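Local coordinates for hypothetical protein TTHA1013 (Thermus thermophilus, PDB 1WV8) that is of unknown function, but folds as a small DUF1902 domain, found here as a dimer, in which a single long helix packs on a four-stranded mixed sheet, at residues W17-E20 with G26-T29; T29-L34 with L38-V43. One frame throughout, in Å; residues are numbered along the deposited sequence.

Interaction 1 (W17-E20 with G26-T29); sequences WVAE and GLAT
The outermost strand of the mixed sheet within this chain, in a small alpha+beta domain, is approached where Ala19, on strand 16-20, meets Thr29, in the loop that returns to form the short antiparallel strand 30-31. The junction illustrates how a loop can join a sheet through one backbone bond backed by apolar side chains. Ala19 N donates to Thr29 O over 2.7 Å; the N-H is almost straight on the acceptor, at 168°, and the donor lies nearly along the C=O axis. Moving back along the loop the two chains diverge: Ala19 O and Thr29 N are 4.6 Å apart, too far to add a second bond to the first.

Ala19 directs its methyl at the loop. Ala19 CB lies 3.3 Å from Thr29 O and meets the threonine methyl, Thr29 CG2, at 3.6 Å. The threonine torsion decides which branch does the touching: with OG1 opposite the backbone N (chi1 176°), CG2 is set between N and the carbonyl carbon and faces Ala19, while the hydroxyl takes no part here. Leu27, two residues earlier, turns its CD2 to the same alanine methyl. Val6 of strand 3-11 touches both Ala19 and Leu27, and Leu37 and Met44 of helix 34-51 reach Ala19 and Thr29 respectively, so the cluster is part of the layer between sheet and helix. At the other end of the strand, Trp17 meets the ring of Trp10 and packs on Glu35 of the second subunit.

Farther out, one water lies within hydrogen-bonding reach of both sides, 3.2 Å from Leu27 O and, more weakly, 3.1 Å from Glu20 OE1.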
# COMPACT_ATOMS: atom_id res chain seq x y z
N TRP A 17 1.77 -5.14 -11.35
CA TRP A 17 1.51 -5.35 -9.93
C TRP A 17 0.30 -6.26 -9.94
O TRP A 17 -0.62 -6.04 -10.71
CB TRP A 17 1.15 -4.04 -9.22
CG TRP A 17 2.32 -3.14 -8.98
CD1 TRP A 17 2.78 -2.13 -9.79
CD2 TRP A 17 3.17 -3.17 -7.84
NE1 TRP A 17 3.86 -1.52 -9.20
CE2 TRP A 17 4.12 -2.14 -8.01
CE3 TRP A 17 3.23 -3.97 -6.69
CZ2 TRP A 17 5.12 -1.89 -7.05
CZ3 TRP A 17 4.22 -3.71 -5.75
CH2 TRP A 17 5.15 -2.68 -5.94
N VAL A 18 0.30 -7.26 -9.07
CA VAL A 18 -0.80 -8.21 -9.04
C VAL A 18 -1.53 -8.19 -7.71
O VAL A 18 -0.92 -8.31 -6.66
CB VAL A 18 -0.26 -9.64 -9.30
CG1 VAL A 18 -1.34 -10.67 -9.03
CG2 VAL A 18 0.23 -9.73 -10.73
N ALA A 19 -2.85 -8.07 -7.77
CA ALA A 19 -3.65 -8.01 -6.56
C ALA A 19 -3.90 -9.38 -5.94
O ALA A 19 -4.15 -10.36 -6.64
CB ALA A 19 -4.97 -7.32 -6.85
N GLU A 20 -3.84 -9.43 -4.62
CA GLU A 20 -4.08 -10.65 -3.87
C GLU A 20 -4.80 -10.30 -2.58
O GLU A 20 -4.37 -9.42 -1.85
CB GLU A 20 -2.74 -11.33 -3.55
CG GLU A 20 -2.84 -12.58 -2.69
CD GLU A 20 -3.72 -13.64 -3.32
OE1 GLU A 20 -3.89 -13.62 -4.56
OE2 GLU A 20 -4.23 -14.50 -2.57
N GLY A 26 -12.45 -14.41 -5.01
CA GLY A 26 -12.21 -14.41 -6.44
C GLY A 26 -11.55 -13.17 -7.00
O GLY A 26 -11.89 -12.73 -8.10
N LEU A 27 -10.61 -12.60 -6.26
CA LEU A 27 -9.92 -11.41 -6.75
C LEU A 27 -8.75 -11.81 -7.64
O LEU A 27 -7.82 -12.49 -7.20
CB LEU A 27 -9.43 -10.54 -5.59
CG LEU A 27 -8.60 -9.32 -6.01
CD1 LEU A 27 -9.35 -8.51 -7.06
CD2 LEU A 27 -8.31 -8.47 -4.78
N ALA A 28 -8.82 -11.39 -8.89
CA ALA A 28 -7.76 -11.69 -9.84
C ALA A 28 -7.61 -10.46 -10.73
O ALA A 28 -8.40 -10.26 -11.65
CB ALA A 28 -8.13 -12.91 -10.67
N THR A 29 -6.61 -9.64 -10.45
CA THR A 29 -6.41 -8.44 -11.25
C THR A 29 -5.02 -7.84 -11.07
O THR A 29 -4.40 -7.98 -10.02
CB THR A 29 -7.48 -7.37 -10.91
OG1 THR A 29 -7.21 -6.16 -11.63
CG2 THR A 29 -7.50 -7.08 -9.40
O HOH W 1 -6.89 -12.95 -4.14

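Interaction 2 (T29-L34 with L38-V43); sequences TEAATL and LAKLAV
Lys40 and Leu41, neighbours on helix 34-51, meet the chain leading into that helix in two different ways, one polar and one apolar. The polar link runs from Lys40 NZ to the backbone oxygen of Glu30, at 3.3 Å; the ammonium group lies in the carbonyl plane, with a C=O...N angle of 150°. Lys40 CG lies opposite the carbonyl carbon (chi1 -61°), and the chain beyond is extended to its tip, which carries the charge across to the strand. On the way it passes at a slant across Thr29, near the hydroxyl. The Glu30 carboxylate is not in contact with the ammonium group: Glu30 OE1 is 6.6 Å from Lys40 NZ, where any attraction would probably be modest. A routine helical bond, Leu38 N to Leu34 O at 2.9 Å, ties the first turn together.

Apolar contacts accompany these bonds. Lys40 CD is 4.1 Å from Ala31 CB. On the inner side the threonine methyl presses on Leu41, Thr29 CG2 to Leu41 CD1 at 3.4 Å, closer than usual for two carbons. Leu41 also touches Val6, Leu62 and Leu64 of the sheet.

Capping completes the turn. Thr33 OG1 accepts from the backbone N of Glu36, and Leu34 N bonds to OE2 of Glu35 of the second subunit, whose Leu34 packs on its counterpart here. The whole is a tight strand-to-helix connection with a threonine N-cap, which folds the helix back over one face of its own sheet.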
# COMPACT_ATOMS: atom_id res chain seq x y z
N THR A 29 -6.61 -9.64 -10.45
CA THR A 29 -6.41 -8.44 -11.25
C THR A 29 -5.02 -7.84 -11.07
O THR A 29 -4.40 -7.98 -10.02
CB THR A 29 -7.48 -7.37 -10.91
OG1 THR A 29 -7.21 -6.16 -11.63
CG2 THR A 29 -7.50 -7.08 -9.40
N GLU A 30 -4.54 -7.17 -12.11
CA GLU A 30 -3.22 -6.54 -12.08
C GLU A 30 -3.25 -5.28 -12.93
O GLU A 30 -4.23 -5.02 -13.62
CB GLU A 30 -2.15 -7.49 -12.63
CG GLU A 30 -2.26 -7.69 -14.13
CD GLU A 30 -3.03 -8.93 -14.50
OE1 GLU A 30 -4.06 -9.22 -13.85
OE2 GLU A 30 -2.61 -9.61 -15.45
N ALA A 31 -2.16 -4.52 -12.87
CA ALA A 31 -2.02 -3.27 -13.62
C ALA A 31 -0.56 -2.84 -13.64
O ALA A 31 0.19 -3.13 -12.71
CB ALA A 31 -2.89 -2.17 -12.97
N ALA A 32 -0.16 -2.15 -14.70
CA ALA A 32 1.21 -1.66 -14.86
C ALA A 32 1.67 -0.76 -13.72
O ALA A 32 2.85 -0.72 -13.40
CB ALA A 32 1.35 -0.93 -16.19
N THR A 33 0.76 0.00 -13.12
CA THR A 33 1.16 0.88 -12.02
C THR A 33 0.25 0.68 -10.82
O THR A 33 -0.82 0.10 -10.95
CB THR A 33 1.07 2.37 -12.40
OG1 THR A 33 -0.31 2.75 -12.51
CG2 THR A 33 1.78 2.63 -13.73
N LEU A 34 0.69 1.15 -9.66
CA LEU A 34 -0.12 1.01 -8.46
C LEU A 34 -1.37 1.91 -8.52
O LEU A 34 -2.42 1.55 -8.00
CB LEU A 34 0.74 1.35 -7.24
CG LEU A 34 1.76 0.25 -6.93
CD1 LEU A 34 2.77 0.76 -5.94
CD2 LEU A 34 1.03 -0.98 -6.38
N LEU A 38 -5.17 0.52 -8.21
CA LEU A 38 -6.15 1.07 -7.26
C LEU A 38 -7.45 1.35 -7.99
O LEU A 38 -8.51 0.96 -7.54
CB LEU A 38 -5.64 2.36 -6.63
CG LEU A 38 -5.01 2.24 -5.25
CD1 LEU A 38 -4.38 3.56 -4.84
CD2 LEU A 38 -6.05 1.80 -4.24
N ALA A 39 -7.34 2.05 -9.11
CA ALA A 39 -8.50 2.38 -9.91
C ALA A 39 -9.30 1.11 -10.21
O ALA A 39 -10.49 1.02 -9.89
CB ALA A 39 -8.06 3.04 -11.21
N LYS A 40 -8.63 0.11 -10.79
CA LYS A 40 -9.31 -1.14 -11.12
C LYS A 40 -9.97 -1.78 -9.90
O LYS A 40 -11.11 -2.23 -9.97
CB LYS A 40 -8.33 -2.12 -11.77
CG LYS A 40 -7.73 -1.60 -13.07
CD LYS A 40 -6.88 -2.65 -13.77
CE LYS A 40 -6.44 -2.15 -15.14
NZ LYS A 40 -5.69 -3.19 -15.92
N LEU A 41 -9.27 -1.79 -8.77
CA LEU A 41 -9.80 -2.38 -7.54
C LEU A 41 -11.09 -1.71 -7.06
O LEU A 41 -12.02 -2.38 -6.60
CB LEU A 41 -8.74 -2.32 -6.44
CG LEU A 41 -7.79 -3.53 -6.30
CD1 LEU A 41 -7.50 -4.11 -7.65
CD2 LEU A 41 -6.49 -3.10 -5.62
N ALA A 42 -11.13 -0.39 -7.15
CA ALA A 42 -12.29 0.39 -6.72
C ALA A 42 -13.56 -0.09 -7.38
O ALA A 42 -14.64 -0.06 -6.78
CB ALA A 42 -12.07 1.86 -7.03
N VAL A 43 -13.44 -0.56 -8.61
CA VAL A 43 -14.58 -1.05 -9.37
C VAL A 43 -14.87 -2.52 -9.08
O VAL A 43 -15.97 -2.87 -8.65
CB VAL A 43 -14.34 -0.89 -10.88
CG1 VAL A 43 -15.56 -1.35 -11.64
CG2 VAL A 43 -14.02 0.55 -11.22

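Overall arrangement
Interactions 1 and 2 follow one another along the chain and share Thr29, their centres lying 9 Å apart. The threonine methyl serves both, meeting strand 16-20 in the first and the helix in the second, so one residue touches both strand and helix. Beyond it the pairing of strand 30-31 continues: Trp17 N and Ala31 O, at 2.9 Å, probably form a hydrogen bond between the two contacts. Trp17 CD2 also packs on Leu34 CD2 at 3.4 Å. With the function unknown, neither contact can be tied to an active site; both extend to the dimer interface, through Trp17 and Leu34, each of which touches Glu35 of the second subunit.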